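Local coordinates for alpha-catenin-like protein hmp-1 (Caenorhabditis elegans, PDB 5XA5) that links cadherin-bound beta-catenin to actin filaments at cell junctions, as required for cell migration and shape change when the embryo encloses and elongates, at residues Q182-A194 against L206-P218. Sequence-based numbering, arbitrary orientation.
Sequences QIEELDITVRRRA and LLAARSALRQTAP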
loop_
_atom_site.group_PDB
_atom_site.type_symbol
_atom_site.label_atom_id
_atom_site.label_comp_id
_atom_site.label_asym_id
_atom_site.label_seq_id
_atom_site.Cartn_x
_atom_site.Cartn_y
_atom_site.Cartn_z
ATOM N N GLN A 182 13.705 -13.664 -9.590
ATOM C CA GLN A 182 12.355 -13.335 -9.152
ATOM C C GLN A 182 12.218 -13.483 -7.642
ATOM O O GLN A 182 11.559 -12.675 -6.980
ATOM C CB GLN A 182 11.337 -14.203 -9.889
ATOM C CG GLN A 182 11.247 -13.843 -11.350
ATOM C CD GLN A 182 10.397 -14.802 -12.139
ATOM O OE1 GLN A 182 9.968 -15.822 -11.621
ATOM N NE2 GLN A 182 10.117 -14.456 -13.391
ATOM N N ILE A 183 12.840 -14.521 -7.098
ATOM C CA ILE A 183 12.762 -14.754 -5.656
ATOM C C ILE A 183 13.574 -13.708 -4.897
ATOM O O ILE A 183 13.155 -13.269 -3.827
ATOM C CB ILE A 183 13.237 -16.163 -5.308
ATOM C CG1 ILE A 183 12.183 -17.169 -5.776
ATOM C CG2 ILE A 183 13.468 -16.314 -3.810
ATOM C CD1 ILE A 183 12.530 -18.611 -5.519
ATOM N N GLU A 184 14.717 -13.295 -5.449
ATOM C CA GLU A 184 15.479 -12.221 -4.821
ATOM C C GLU A 184 14.685 -10.910 -4.758
ATOM O O GLU A 184 14.702 -10.237 -3.726
ATOM C CB GLU A 184 16.802 -11.993 -5.556
ATOM C CG GLU A 184 17.860 -13.053 -5.295
ATOM C CD GLU A 184 18.506 -12.946 -3.922
ATOM O OE1 GLU A 184 18.344 -11.906 -3.243
ATOM O OE2 GLU A 184 19.200 -13.909 -3.534
ATOM N N GLU A 185 14.001 -10.571 -5.850
ATOM C CA GLU A 185 13.128 -9.395 -5.923
ATOM C C GLU A 185 11.998 -9.492 -4.900
ATOM O O GLU A 185 11.709 -8.543 -4.167
ATOM C CB GLU A 185 12.539 -9.254 -7.331
ATOM C CG GLU A 185 13.212 -8.257 -8.248
ATOM C CD GLU A 185 13.083 -8.633 -9.721
ATOM O OE1 GLU A 185 12.404 -9.639 -10.032
ATOM O OE2 GLU A 185 13.658 -7.919 -10.573
ATOM N N LEU A 186 11.349 -10.650 -4.858
ATOM C CA LEU A 186 10.239 -10.864 -3.937
ATOM C C LEU A 186 10.722 -10.781 -2.505
ATOM O O LEU A 186 10.051 -10.216 -1.650
ATOM C CB LEU A 186 9.584 -12.221 -4.194
ATOM C CG LEU A 186 8.388 -12.628 -3.335
ATOM C CD1 LEU A 186 7.193 -11.682 -3.523
ATOM C CD2 LEU A 186 7.971 -14.073 -3.612
ATOM N N ASP A 187 11.894 -11.351 -2.249
ATOM C CA ASP A 187 12.447 -11.383 -0.897
ATOM C C ASP A 187 12.619 -9.974 -0.340
ATOM O O ASP A 187 12.281 -9.718 0.816
ATOM C CB ASP A 187 13.788 -12.124 -0.898
ATOM C CG ASP A 187 14.315 -12.379 0.490
ATOM O OD1 ASP A 187 14.021 -13.460 1.043
ATOM O OD2 ASP A 187 15.019 -11.501 1.032
ATOM N N ILE A 188 13.120 -9.059 -1.164
ATOM C CA ILE A 188 13.299 -7.671 -0.738
ATOM C C ILE A 188 11.974 -7.030 -0.347
ATOM O O ILE A 188 11.865 -6.425 0.720
ATOM C CB ILE A 188 13.950 -6.813 -1.840
ATOM C CG1 ILE A 188 15.358 -7.318 -2.145
ATOM C CG2 ILE A 188 13.988 -5.342 -1.430
ATOM C CD1 ILE A 188 15.922 -6.811 -3.453
ATOM N N THR A 189 10.952 -7.179 -1.189
ATOM C CA THR A 189 9.674 -6.521 -0.946
ATOM C C THR A 189 8.961 -7.148 0.249
ATOM O O THR A 189 8.301 -6.459 1.034
ATOM C CB THR A 189 8.763 -6.578 -2.183
ATOM O OG1 THR A 189 8.251 -7.900 -2.339
ATOM C CG2 THR A 189 9.540 -6.191 -3.427
ATOM N N VAL A 190 9.102 -8.462 0.408
ATOM C CA VAL A 190 8.465 -9.124 1.542
ATOM C C VAL A 190 9.110 -8.748 2.880
ATOM O O VAL A 190 8.414 -8.563 3.881
ATOM C CB VAL A 190 8.488 -10.653 1.349
ATOM C CG1 VAL A 190 8.187 -11.371 2.647
ATOM C CG2 VAL A 190 7.491 -11.009 0.287
ATOM N N ARG A 191 10.435 -8.646 2.911
ATOM C CA ARG A 191 11.120 -8.209 4.130
ATOM C C ARG A 191 10.679 -6.808 4.528
ATOM O O ARG A 191 10.480 -6.521 5.720
ATOM C CB ARG A 191 12.634 -8.254 3.931
ATOM C CG ARG A 191 13.230 -9.632 4.089
ATOM C CD ARG A 191 14.701 -9.635 3.726
ATOM N NE ARG A 191 15.296 -10.955 3.906
ATOM C CZ ARG A 191 16.393 -11.184 4.622
ATOM N NH1 ARG A 191 17.013 -10.177 5.222
ATOM N NH2 ARG A 191 16.868 -12.416 4.739
ATOM N N ARG A 192 10.540 -5.928 3.545
ATOM C CA ARG A 192 10.118 -4.553 3.832
ATOM C C ARG A 192 8.673 -4.528 4.305
ATOM O O ARG A 192 8.337 -3.783 5.230
ATOM C CB ARG A 192 10.299 -3.649 2.613
ATOM C CG ARG A 192 11.755 -3.500 2.189
ATOM C CD ARG A 192 11.910 -2.617 0.958
ATOM N NE ARG A 192 11.801 -1.198 1.279
ATOM C CZ ARG A 192 10.910 -0.370 0.743
ATOM N NH1 ARG A 192 10.037 -0.818 -0.149
ATOM N NH2 ARG A 192 10.895 0.906 1.101
ATOM N N ARG A 193 7.830 -5.355 3.689
ATOM C CA ARG A 193 6.443 -5.459 4.127
ATOM C C ARG A 193 6.373 -5.943 5.570
ATOM O O ARG A 193 5.572 -5.446 6.372
ATOM C CB ARG A 193 5.652 -6.400 3.200
ATOM C CG ARG A 193 4.192 -6.540 3.579
ATOM C CD ARG A 193 3.531 -5.193 3.484
ATOM N NE ARG A 193 2.112 -5.273 3.800
ATOM C CZ ARG A 193 1.298 -4.221 3.744
ATOM N NH1 ARG A 193 1.776 -3.036 3.379
ATOM N NH2 ARG A 193 0.025 -4.352 4.076
ATOM N N ALA A 194 7.206 -6.926 5.906
ATOM C CA ALA A 194 7.211 -7.462 7.254
ATOM C C ALA A 194 7.515 -6.383 8.291
ATOM O O ALA A 194 6.884 -6.338 9.339
ATOM C CB ALA A 194 8.216 -8.592 7.358
ATOM N N LEU A 206 4.773 -13.960 7.992
ATOM C CA LEU A 206 5.286 -13.584 6.682
ATOM C C LEU A 206 6.762 -13.942 6.595
ATOM O O LEU A 206 7.223 -14.478 5.580
ATOM C CB LEU A 206 5.074 -12.082 6.416
ATOM C CG LEU A 206 5.266 -11.618 4.968
ATOM C CD1 LEU A 206 4.221 -12.254 4.087
ATOM C CD2 LEU A 206 5.165 -10.098 4.855
ATOM N N LEU A 207 7.501 -13.668 7.664
ATOM C CA LEU A 207 8.922 -13.981 7.680
ATOM C C LEU A 207 9.162 -15.487 7.645
ATOM O O LEU A 207 10.131 -15.940 7.040
ATOM C CB LEU A 207 9.589 -13.360 8.912
ATOM C CG LEU A 207 9.725 -11.842 8.757
ATOM C CD1 LEU A 207 10.369 -11.258 10.000
ATOM C CD2 LEU A 207 10.509 -11.459 7.493
ATOM N N ALA A 208 8.280 -16.248 8.281
ATOM C CA ALA A 208 8.424 -17.698 8.272
ATOM C C ALA A 208 8.216 -18.231 6.869
ATOM O O ALA A 208 8.961 -19.106 6.414
ATOM C CB ALA A 208 7.459 -18.348 9.233
ATOM N N ALA A 209 7.195 -17.715 6.192
ATOM C CA ALA A 209 6.921 -18.135 4.817
ATOM C C ALA A 209 8.062 -17.722 3.886
ATOM O O ALA A 209 8.451 -18.497 3.002
ATOM C CB ALA A 209 5.573 -17.562 4.337
ATOM N N ARG A 210 8.596 -16.506 4.072
ATOM C CA ARG A 210 9.777 -16.071 3.325
ATOM C C ARG A 210 10.939 -17.058 3.482
ATOM O O ARG A 210 11.551 -17.490 2.500
ATOM C CB ARG A 210 10.217 -14.660 3.772
ATOM C CG ARG A 210 11.344 -14.086 2.926
ATOM C CD ARG A 210 12.239 -13.129 3.718
ATOM N NE ARG A 210 12.964 -13.843 4.769
ATOM C CZ ARG A 210 14.130 -14.460 4.592
ATOM N NH1 ARG A 210 14.717 -14.454 3.403
ATOM N NH2 ARG A 210 14.709 -15.088 5.604
ATOM N N SER A 211 11.227 -17.425 4.721
ATOM C CA SER A 211 12.312 -18.354 4.992
ATOM C C SER A 211 12.079 -19.701 4.311
ATOM O O SER A 211 13.013 -20.286 3.746
ATOM C CB SER A 211 12.472 -18.538 6.496
ATOM O OG SER A 211 12.779 -17.299 7.103
ATOM N N ALA A 212 10.840 -20.179 4.369
ATOM C CA ALA A 212 10.497 -21.470 3.763
ATOM C C ALA A 212 10.690 -21.411 2.252
ATOM O O ALA A 212 11.215 -22.351 1.653
ATOM C CB ALA A 212 9.071 -21.857 4.107
ATOM N N LEU A 213 10.256 -20.319 1.623
ATOM C CA LEU A 213 10.496 -20.165 0.196
ATOM C C LEU A 213 11.991 -20.193 -0.121
ATOM O O LEU A 213 12.407 -20.874 -1.063
ATOM C CB LEU A 213 9.871 -18.863 -0.332
ATOM C CG LEU A 213 10.170 -18.514 -1.795
ATOM C CD1 LEU A 213 9.657 -19.603 -2.735
ATOM C CD2 LEU A 213 9.618 -17.138 -2.193
ATOM N N ARG A 214 12.799 -19.441 0.630
ATOM C CA ARG A 214 14.230 -19.386 0.348
ATOM C C ARG A 214 14.920 -20.739 0.494
ATOM O O ARG A 214 15.859 -21.051 -0.242
ATOM C CB ARG A 214 14.927 -18.371 1.264
ATOM C CG ARG A 214 14.508 -16.940 1.050
ATOM C CD ARG A 214 14.467 -16.561 -0.417
ATOM N NE ARG A 214 15.747 -16.734 -1.107
ATOM C CZ ARG A 214 16.671 -15.784 -1.244
ATOM N NH1 ARG A 214 16.486 -14.582 -0.707
ATOM N NH2 ARG A 214 17.791 -16.042 -1.905
ATOM N N GLN A 215 14.470 -21.541 1.450
ATOM C CA GLN A 215 15.050 -22.868 1.670
ATOM C C GLN A 215 14.569 -23.880 0.639
ATOM O O GLN A 215 15.328 -24.761 0.213
ATOM C CB GLN A 215 14.704 -23.362 3.072
ATOM C CG GLN A 215 14.827 -24.869 3.252
ATOM C CD GLN A 215 13.959 -25.398 4.377
ATOM O OE1 GLN A 215 12.972 -26.096 4.139
ATOM N NE2 GLN A 215 14.321 -25.066 5.613
ATOM N N THR A 216 13.304 -23.775 0.246
ATOM C CA THR A 216 12.696 -24.782 -0.619
ATOM C C THR A 216 13.090 -24.627 -2.088
ATOM O O THR A 216 13.294 -25.612 -2.792
ATOM C CB THR A 216 11.158 -24.745 -0.505
ATOM O OG1 THR A 216 10.782 -25.059 0.841
ATOM C CG2 THR A 216 10.532 -25.749 -1.443
ATOM N N ALA A 217 13.201 -23.393 -2.571
ATOM C CA ALA A 217 13.438 -23.253 -4.005
ATOM C C ALA A 217 14.744 -23.926 -4.512
ATOM O O ALA A 217 14.721 -24.586 -5.560
ATOM C CB ALA A 217 13.389 -21.772 -4.408
ATOM N N PRO A 218 15.871 -23.782 -3.788
ATOM C CA PRO A 218 17.094 -24.445 -4.251
ATOM C C PRO A 218 16.947 -25.960 -4.259
ATOM O O PRO A 218 17.535 -26.628 -5.116
ATOM C CB PRO A 218 18.158 -24.008 -3.234
ATOM C CG PRO A 218 17.620 -22.775 -2.632
ATOM C CD PRO A 218 16.132 -22.881 -2.653
#
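Asp187 is gripped by two arginines of the facing helix through a single oxygen, OD1. Arg210 NH1 meets the syn lone pair of OD1 at 2.7 Å, in the plane of its own guanidinium, which stands nearly upright to the carboxylate. Arg214 NH1 adds a weak but fairly straight bond to OD1, 3.2 Å long. The other oxygen, OD2, pairs with Arg191 NE one turn along its own helix (2.9 Å), so both ends of the carboxylate are held and its rotation is fixed. CG of Asp187 lies anti to the backbone N (chi1 -171°), which carries the carboxylate across to the arginines. Arg214, bent at chi2 and chi3, lays its CD against Ile183 CG2 at 3.5 Å and turns NH2 to Glu184 OE2, reached from above the carboxylate plane (3.0 Å). Arg191 NH2 sits over one face of the Arg210 guanidinium, near its rim, 3.3 Å from NH1; the like charges are probably made tolerable by the shared Asp187. With an alanine in place of Arg210, Asp187 OD1 would probably keep only the weak bond from Arg214 across the interface, and the packing of Arg210 CD on Arg191 CG would be lost. Apolar contacts flank the network: Ile183 CD1 presses tightly on Ala217 CB (3.5 Å), Leu186 meets Leu213 methyl to methyl, and Val190 CG1 abuts Leu206 CG. Leu186 also touches helix 117-165, and Leu213 touches Met247 of helix 234-258. The two segments, from helices 169-196 and 200-229, run antiparallel at 162° with axes 9.9 Å apart, a neighbouring pair in the helical-bundle architecture of the vinculin/alpha-catenin family, here in the N-terminal part of the protein.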